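Long-range contact in Peptide/nickel transport system substrate-binding protein (Listeria monocytogenes serotype 1/2a, PDB 5KZT), which probably serves as the substrate-binding component of an oligopeptide transporter, holding a peptide as cargo for uptake: residues N365-E377 and Q414-G426. Residues are numbered along the deposited sequence; the frame is centred on the assembly and turned at random.
Sequences NEITVEFTSDDTE and QNQDYDFSMSGWG
The Phe-371 ring sets its edge against a face of the Phe-420 ring in a T-shaped pair, planes at 61°, with CD1 of Phe-371 standing 3.5 Å above the centre of the Phe-420 ring plane. Phe-420 CG in turn lies in the plane of the Phe-371 ring, at its edge. The two rings belong to neighbouring parallel strands, 367-374 and 420-425, in a mixed sheet of the periplasmic-binding-protein fold; helix 377-393, strand 397-404 and helix 406-414 fill the chain between them. Val-369 CG2 meets the Phe-420 ring obliquely, 3.4 Å from CE1, the two side chains crossing at about a right angle. With its CG anti to the backbone N (chi1 -174°), Phe-371 reaches along the sheet until CZ lies 3.8 Å from Met-422 CB. Ile-386 of helix 377-393 packs on both Phe-371 and Met-422, so the helix covers the sheet at these two side chains.

Thr-372 N donates to Phe-420 O at 2.9 Å, and Met-422 N donates to Thr-372 O. Earlier in the register, Phe-420 N bonds only weakly to Glu-370 O, and the Asp-419 carboxylate takes the backbone's place: its OD2 accepts Glu-370 N at 2.9 Å through the anti lone pair. Arg-281 forms salt bridges with Asp-417, Glu-370 and Asp-419, probably offsetting their like charges. On the face bearing Thr-372 and Ser-421, one water accepts from Asp-419 N and sits among Glu-370 O, Glu-370 OE1 and Thr-372 OG1. Farther along, toward the bound peptide, which Asp-374 and the backbones of Gly-424 and Gly-426 hydrogen-bond, another water links Ser-373 OG to Met-422 O, 2.7 Å from the hydroxyl oxygen.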
ATOM      1  N   ASN A 365      10.885 -35.527   9.132  1.00 40.61           N
ATOM      2  CA  ASN A 365      11.147 -35.927   7.727  1.00 40.68           C
ATOM      3  C   ASN A 365      10.249 -35.220   6.722  1.00 38.79           C
ATOM      4  O   ASN A 365      10.572 -35.166   5.534  1.00 37.66           O
ATOM      5  CB  ASN A 365      10.908 -37.432   7.528  1.00 43.39           C
ATOM      6  CG  ASN A 365      11.429 -38.265   8.673  1.00 46.44           C
ATOM      7  OD1 ASN A 365      12.306 -37.830   9.418  1.00 48.26           O
ATOM      8  ND2 ASN A 365      10.891 -39.477   8.826  1.00 48.88           N
ATOM      9  N   GLU A 366       9.097 -34.746   7.193  1.00 37.99           N
ATOM     10  CA  GLU A 366       8.111 -34.076   6.352  1.00 36.68           C
ATOM     11  C   GLU A 366       7.516 -32.874   7.081  1.00 34.94           C
ATOM     12  O   GLU A 366       7.576 -32.799   8.310  1.00 35.58           O
ATOM     13  CB  GLU A 366       7.019 -35.062   5.914  1.00 38.58           C
ATOM     14  CG  GLU A 366       6.196 -35.681   7.045  1.00 40.81           C
ATOM     15  CD  GLU A 366       5.913 -37.162   6.824  1.00 43.97           C
ATOM     16  OE1 GLU A 366       5.449 -37.530   5.711  1.00 45.04           O
ATOM     17  OE2 GLU A 366       6.167 -37.959   7.755  1.00 45.82           O
ATOM     18  N   ILE A 367       6.995 -31.929   6.304  1.00 32.66           N
ATOM     19  CA  ILE A 367       6.370 -30.696   6.811  1.00 31.11           C
ATOM     20  C   ILE A 367       5.207 -30.382   5.877  1.00 29.99           C
ATOM     21  O   ILE A 367       5.368 -30.472   4.654  1.00 28.69           O
ATOM     22  CB  ILE A 367       7.376 -29.511   6.825  1.00 30.13           C
ATOM     23  CG1 ILE A 367       8.336 -29.623   8.017  1.00 31.35           C
ATOM     24  CG2 ILE A 367       6.660 -28.156   6.879  1.00 29.13           C
ATOM     25  CD1 ILE A 367       9.541 -28.699   7.959  1.00 30.87           C
ATOM     26  N   THR A 368       4.046 -30.049   6.455  1.00 30.42           N
ATOM     27  CA  THR A 368       2.916 -29.427   5.725  1.00 29.41           C
ATOM     28  C   THR A 368       2.781 -27.981   6.150  1.00 28.14           C
ATOM     29  O   THR A 368       2.778 -27.691   7.338  1.00 28.32           O
ATOM     30  CB  THR A 368       1.576 -30.138   6.018  1.00 31.12           C
ATOM     31  OG1 THR A 368       1.684 -31.515   5.647  1.00 32.92           O
ATOM     32  CG2 THR A 368       0.415 -29.506   5.225  1.00 30.62           C
ATOM     33  N   VAL A 369       2.681 -27.073   5.182  1.00 26.47           N
ATOM     34  CA  VAL A 369       2.371 -25.681   5.465  1.00 25.63           C
ATOM     35  C   VAL A 369       1.369 -25.164   4.459  1.00 25.08           C
ATOM     36  O   VAL A 369       1.328 -25.634   3.323  1.00 24.79           O
ATOM     37  CB  VAL A 369       3.626 -24.769   5.471  1.00 25.08           C
ATOM     38  CG1 VAL A 369       4.429 -24.987   6.748  1.00 26.17           C
ATOM     39  CG2 VAL A 369       4.477 -24.961   4.219  1.00 24.58           C
ATOM     40  N   GLU A 370       0.582 -24.172   4.888  1.00 24.66           N
ATOM     41  CA  GLU A 370      -0.449 -23.558   4.058  1.00 24.32           C
ATOM     42  C   GLU A 370       0.051 -22.213   3.523  1.00 22.44           C
ATOM     43  O   GLU A 370       0.511 -21.370   4.298  1.00 21.74           O
ATOM     44  CB  GLU A 370      -1.729 -23.436   4.891  1.00 26.22           C
ATOM     45  CG  GLU A 370      -2.768 -22.380   4.527  1.00 26.85           C
ATOM     46  CD  GLU A 370      -3.635 -22.055   5.758  1.00 28.77           C
ATOM     47  OE1 GLU A 370      -3.412 -20.999   6.474  1.00 28.50           O
ATOM     48  OE2 GLU A 370      -4.513 -22.907   6.033  1.00 30.23           O
ATOM     49  N   PHE A 371      -0.038 -22.038   2.202  1.00 20.97           N
ATOM     50  CA  PHE A 371       0.366 -20.812   1.534  1.00 20.06           C
ATOM     51  C   PHE A 371      -0.883 -19.960   1.267  1.00 19.54           C
ATOM     52  O   PHE A 371      -1.796 -20.409   0.562  1.00 19.22           O
ATOM     53  CB  PHE A 371       1.071 -21.154   0.222  1.00 20.10           C
ATOM     54  CG  PHE A 371       1.660 -19.964  -0.468  1.00 19.80           C
ATOM     55  CD1 PHE A 371       2.651 -19.209   0.146  1.00 19.66           C
ATOM     56  CD2 PHE A 371       1.216 -19.581  -1.726  1.00 19.77           C
ATOM     57  CE1 PHE A 371       3.193 -18.093  -0.486  1.00 19.76           C
ATOM     58  CE2 PHE A 371       1.746 -18.462  -2.361  1.00 19.46           C
ATOM     59  CZ  PHE A 371       2.742 -17.717  -1.742  1.00 19.39           C
ATOM     60  N   THR A 372      -0.922 -18.746   1.817  1.00 19.24           N
ATOM     61  CA  THR A 372      -2.039 -17.832   1.564  1.00 19.46           C
ATOM     62  C   THR A 372      -1.753 -16.808   0.449  1.00 19.15           C
ATOM     63  O   THR A 372      -0.731 -16.124   0.461  1.00 18.83           O
ATOM     64  CB  THR A 372      -2.474 -17.098   2.839  1.00 20.16           C
ATOM     65  OG1 THR A 372      -2.918 -18.050   3.805  1.00 21.03           O
ATOM     66  CG2 THR A 372      -3.629 -16.149   2.565  1.00 20.62           C
ATOM     67  N   SER A 373      -2.688 -16.707  -0.497  1.00 19.18           N
ATOM     68  CA  SER A 373      -2.701 -15.647  -1.498  1.00 19.25           C
ATOM     69  C   SER A 373      -4.154 -15.209  -1.792  1.00 19.75           C
ATOM     70  O   SER A 373      -5.094 -15.626  -1.092  1.00 19.93           O
ATOM     71  CB  SER A 373      -1.975 -16.099  -2.770  1.00 19.49           C
ATOM     72  OG  SER A 373      -1.646 -14.971  -3.599  1.00 19.74           O
ATOM     73  N   ASP A 374      -4.336 -14.364  -2.802  1.00 20.04           N
ATOM     74  CA  ASP A 374      -5.653 -13.810  -3.126  1.00 20.79           C
ATOM     75  C   ASP A 374      -6.469 -14.762  -4.000  1.00 21.35           C
ATOM     76  O   ASP A 374      -5.988 -15.845  -4.342  1.00 21.09           O
ATOM     77  CB  ASP A 374      -5.489 -12.424  -3.757  1.00 21.70           C
ATOM     78  CG  ASP A 374      -4.886 -11.426  -2.787  1.00 22.41           C
ATOM     79  OD1 ASP A 374      -5.181 -11.515  -1.567  1.00 22.81           O
ATOM     80  OD2 ASP A 374      -4.099 -10.566  -3.221  1.00 23.92           O
ATOM     81  N   ASP A 375      -7.698 -14.362  -4.340  1.00 21.99           N
ATOM     82  CA  ASP A 375      -8.659 -15.229  -5.026  1.00 23.09           C
ATOM     83  C   ASP A 375      -8.927 -14.847  -6.494  1.00 23.82           C
ATOM     84  O   ASP A 375      -9.958 -15.219  -7.044  1.00 24.85           O
ATOM     85  CB  ASP A 375      -9.979 -15.298  -4.226  1.00 23.96           C
ATOM     86  CG  ASP A 375     -10.714 -13.940  -4.128  1.00 24.20           C
ATOM     87  OD1 ASP A 375     -10.172 -12.884  -4.499  1.00 23.56           O
ATOM     88  OD2 ASP A 375     -11.853 -13.935  -3.657  1.00 25.52           O
ATOM     89  N   THR A 376      -8.012 -14.121  -7.122  1.00 23.69           N
ATOM     90  CA  THR A 376      -8.124 -13.839  -8.556  1.00 24.73           C
ATOM     91  C   THR A 376      -7.619 -15.060  -9.332  1.00 25.43           C
ATOM     92  O   THR A 376      -6.922 -15.934  -8.779  1.00 24.49           O
ATOM     93  CB  THR A 376      -7.319 -12.591  -8.961  1.00 24.41           C
ATOM     94  OG1 THR A 376      -5.935 -12.777  -8.642  1.00 23.11           O
ATOM     95  CG2 THR A 376      -7.842 -11.360  -8.238  1.00 24.43           C
ATOM     96  N   GLU A 377      -7.983 -15.131 -10.608  1.00 27.17           N
ATOM     97  CA  GLU A 377      -7.469 -16.183 -11.492  1.00 28.43           C
ATOM     98  C   GLU A 377      -5.951 -16.208 -11.478  1.00 27.49           C
ATOM     99  O   GLU A 377      -5.334 -17.280 -11.405  1.00 26.79           O
ATOM    100  CB  GLU A 377      -7.958 -15.975 -12.930  1.00 30.96           C
ATOM    101  CG  GLU A 377      -7.476 -17.035 -13.919  1.00 32.89           C
ATOM    102  CD  GLU A 377      -8.137 -16.902 -15.277  1.00 36.00           C
ATOM    103  OE1 GLU A 377      -8.218 -15.779 -15.817  1.00 37.20           O
ATOM    104  OE2 GLU A 377      -8.593 -17.929 -15.814  1.00 39.29           O
ATOM    105  N   GLN A 414      -3.087  -9.581   9.895  1.00 21.29           N
ATOM    106  CA  GLN A 414      -3.136  -8.850  11.178  1.00 22.25           C
ATOM    107  C   GLN A 414      -3.247  -9.793  12.383  1.00 22.24           C
ATOM    108  O   GLN A 414      -2.631  -9.532  13.419  1.00 21.45           O
ATOM    109  CB  GLN A 414      -4.304  -7.851  11.246  1.00 23.63           C
ATOM    110  CG  GLN A 414      -4.195  -6.630  10.332  1.00 24.56           C
ATOM    111  CD  GLN A 414      -2.983  -5.768  10.675  1.00 25.43           C
ATOM    112  OE1 GLN A 414      -2.820  -5.361  11.838  1.00 26.90           O
ATOM    113  NE2 GLN A 414      -2.094  -5.535   9.688  1.00 25.51           N
ATOM    114  N   ASN A 415      -4.029 -10.866  12.230  1.00 22.16           N
ATOM    115  CA  ASN A 415      -4.244 -11.860  13.291  1.00 23.05           C
ATOM    116  C   ASN A 415      -3.122 -12.904  13.429  1.00 22.71           C
ATOM    117  O   ASN A 415      -3.160 -13.728  14.343  1.00 22.09           O
ATOM    118  CB  ASN A 415      -5.574 -12.613  13.062  1.00 24.37           C
ATOM    119  CG  ASN A 415      -6.798 -11.720  13.191  1.00 25.56           C
ATOM    120  OD1 ASN A 415      -6.763 -10.665  13.829  1.00 26.58           O
ATOM    121  ND2 ASN A 415      -7.905 -12.154  12.591  1.00 26.62           N
ATOM    122  N   GLN A 416      -2.133 -12.877  12.534  1.00 21.75           N
ATOM    123  CA  GLN A 416      -1.118 -13.929  12.434  1.00 22.10           C
ATOM    124  C   GLN A 416      -1.686 -15.332  12.261  1.00 22.96           C
ATOM    125  O   GLN A 416      -1.112 -16.319  12.719  1.00 23.39           O
ATOM    126  CB  GLN A 416      -0.127 -13.848  13.601  1.00 22.25           C
ATOM    127  CG  GLN A 416       0.974 -12.873  13.288  1.00 21.68           C
ATOM    128  CD  GLN A 416       1.949 -12.682  14.401  1.00 22.04           C
ATOM    129  OE1 GLN A 416       1.820 -11.761  15.182  1.00 22.73           O
ATOM    130  NE2 GLN A 416       2.958 -13.540  14.461  1.00 22.25           N
ATOM    131  N   ASP A 417      -2.797 -15.420  11.548  1.00 23.53           N
ATOM    132  CA  ASP A 417      -3.481 -16.672  11.347  1.00 24.62           C
ATOM    133  C   ASP A 417      -3.145 -17.141   9.941  1.00 22.87           C
ATOM    134  O   ASP A 417      -3.994 -17.190   9.061  1.00 23.28           O
ATOM    135  CB  ASP A 417      -4.984 -16.451  11.576  1.00 27.36           C
ATOM    136  CG  ASP A 417      -5.744 -17.722  11.809  1.00 30.65           C
ATOM    137  OD1 ASP A 417      -5.203 -18.685  12.416  1.00 34.60           O
ATOM    138  OD2 ASP A 417      -6.932 -17.760  11.405  1.00 34.05           O
ATOM    139  N   TYR A 418      -1.883 -17.482   9.741  1.00 21.19           N
ATOM    140  CA  TYR A 418      -1.365 -17.940   8.450  1.00 19.94           C
ATOM    141  C   TYR A 418       0.012 -18.573   8.705  1.00 19.93           C
ATOM    142  O   TYR A 418       0.590 -18.392   9.784  1.00 19.38           O
ATOM    143  CB  TYR A 418      -1.293 -16.770   7.430  1.00 19.04           C
ATOM    144  CG  TYR A 418      -0.169 -15.782   7.655  1.00 17.83           C
ATOM    145  CD1 TYR A 418      -0.296 -14.778   8.613  1.00 17.45           C
ATOM    146  CD2 TYR A 418       1.014 -15.841   6.907  1.00 17.50           C
ATOM    147  CE1 TYR A 418       0.740 -13.882   8.875  1.00 16.93           C
ATOM    148  CE2 TYR A 418       2.040 -14.910   7.118  1.00 16.99           C
ATOM    149  CZ  TYR A 418       1.890 -13.935   8.108  1.00 16.62           C
ATOM    150  OH  TYR A 418       2.881 -13.035   8.368  1.00 16.54           O
ATOM    151  N   ASP A 419       0.518 -19.353   7.756  1.00 19.72           N
ATOM    152  CA  ASP A 419       1.862 -19.924   7.869  1.00 19.70           C
ATOM    153  C   ASP A 419       2.858 -19.096   7.064  1.00 19.01           C
ATOM    154  O   ASP A 419       3.859 -18.591   7.583  1.00 18.34           O
ATOM    155  CB  ASP A 419       1.886 -21.364   7.363  1.00 20.67           C
ATOM    156  CG  ASP A 419       1.041 -22.300   8.181  1.00 21.62           C
ATOM    157  OD1 ASP A 419       0.724 -22.008   9.360  1.00 21.52           O
ATOM    158  OD2 ASP A 419       0.711 -23.371   7.631  1.00 22.44           O
ATOM    159  N   PHE A 420       2.577 -18.987   5.777  1.00 19.11           N
ATOM    160  CA  PHE A 420       3.306 -18.107   4.890  1.00 18.70           C
ATOM    161  C   PHE A 420       2.368 -17.615   3.802  1.00 18.60           C
ATOM    162  O   PHE A 420       1.326 -18.235   3.558  1.00 18.66           O
ATOM    163  CB  PHE A 420       4.646 -18.698   4.395  1.00 19.32           C
ATOM    164  CG  PHE A 420       4.557 -19.873   3.435  1.00 20.42           C
ATOM    165  CD1 PHE A 420       3.672 -20.918   3.606  1.00 21.12           C
ATOM    166  CD2 PHE A 420       5.461 -19.956   2.381  1.00 20.82           C
ATOM    167  CE1 PHE A 420       3.650 -21.995   2.718  1.00 22.21           C
ATOM    168  CE2 PHE A 420       5.451 -21.032   1.495  1.00 21.70           C
ATOM    169  CZ  PHE A 420       4.546 -22.055   1.666  1.00 22.44           C
ATOM    170  N   SER A 421       2.727 -16.492   3.180  1.00 18.15           N
ATOM    171  CA  SER A 421       1.805 -15.805   2.294  1.00 18.48           C
ATOM    172  C   SER A 421       2.515 -14.984   1.247  1.00 18.90           C
ATOM    173  O   SER A 421       3.701 -14.668   1.386  1.00 18.65           O
ATOM    174  CB  SER A 421       0.894 -14.884   3.115  1.00 18.22           C
ATOM    175  OG  SER A 421       1.612 -13.763   3.647  1.00 18.00           O
ATOM    176  N   MET A 422       1.771 -14.657   0.201  1.00 19.98           N
ATOM    177  CA  MET A 422       2.229 -13.761  -0.852  1.00 21.16           C
ATOM    178  C   MET A 422       1.721 -12.388  -0.453  1.00 20.34           C
ATOM    179  O   MET A 422       0.510 -12.177  -0.394  1.00 20.88           O
ATOM    180  CB  MET A 422       1.618 -14.161  -2.185  1.00 23.10           C
ATOM    181  CG  MET A 422       1.926 -13.202  -3.328  1.00 24.52           C
ATOM    182  SD  MET A 422       3.639 -13.360  -3.887  1.00 27.50           S
ATOM    183  CE  MET A 422       3.483 -14.836  -4.856  1.00 27.30           C
ATOM    184  N   SER A 423       2.622 -11.465  -0.166  1.00 19.58           N
ATOM    185  CA  SER A 423       2.206 -10.097   0.169  1.00 19.31           C
ATOM    186  C   SER A 423       2.923  -9.095  -0.674  1.00 18.26           C
ATOM    187  O   SER A 423       3.887  -9.414  -1.333  1.00 18.41           O
ATOM    188  CB  SER A 423       2.440  -9.825   1.632  1.00 19.90           C
ATOM    189  OG  SER A 423       1.882 -10.891   2.413  1.00 21.47           O
ATOM    190  N   GLY A 424       2.425  -7.873  -0.677  1.00 17.86           N
ATOM    191  CA  GLY A 424       3.085  -6.813  -1.423  1.00 17.51           C
ATOM    192  C   GLY A 424       3.005  -5.493  -0.721  1.00 16.67           C
ATOM    193  O   GLY A 424       2.049  -5.237   0.029  1.00 16.89           O
ATOM    194  N   TRP A 425       4.004  -4.648  -0.986  1.00 15.89           N
ATOM    195  CA  TRP A 425       4.028  -3.312  -0.453  1.00 15.19           C
ATOM    196  C   TRP A 425       4.362  -2.336  -1.539  1.00 15.15           C
ATOM    197  O   TRP A 425       5.341  -2.526  -2.266  1.00 16.07           O
ATOM    198  CB  TRP A 425       5.045  -3.203   0.677  1.00 14.86           C
ATOM    199  CG  TRP A 425       4.940  -1.935   1.442  1.00 14.91           C
ATOM    200  CD1 TRP A 425       5.770  -0.852   1.358  1.00 15.45           C
ATOM    201  CD2 TRP A 425       3.969  -1.619   2.424  1.00 14.73           C
ATOM    202  NE1 TRP A 425       5.367   0.127   2.228  1.00 15.71           N
ATOM    203  CE2 TRP A 425       4.267  -0.316   2.906  1.00 15.17           C
ATOM    204  CE3 TRP A 425       2.873  -2.306   2.958  1.00 14.97           C
ATOM    205  CZ2 TRP A 425       3.505   0.313   3.897  1.00 15.44           C
ATOM    206  CZ3 TRP A 425       2.107  -1.682   3.936  1.00 15.05           C
ATOM    207  CH2 TRP A 425       2.434  -0.386   4.402  1.00 14.97           C
ATOM    208  N   GLY A 426       3.553  -1.286  -1.613  1.00 14.78           N
ATOM    209  CA  GLY A 426       3.813  -0.120  -2.443  1.00 14.95           C
ATOM    210  C   GLY A 426       4.206   1.045  -1.555  1.00 14.50           C
ATOM    211  O   GLY A 426       3.716   1.168  -0.418  1.00 14.37           O
TER
HETATM  212  O   HOH W   1      -1.193 -19.462   5.343  1.00 18.22           O
HETATM  213  O   HOH W   2      -5.106 -18.731   7.112  1.00 31.17           O
HETATM  214  O   HOH W   3      -4.300 -16.435   5.784  1.00 29.34           O
HETATM  215  O   HOH W   4      -1.308 -12.492  -2.655  1.00 30.97           O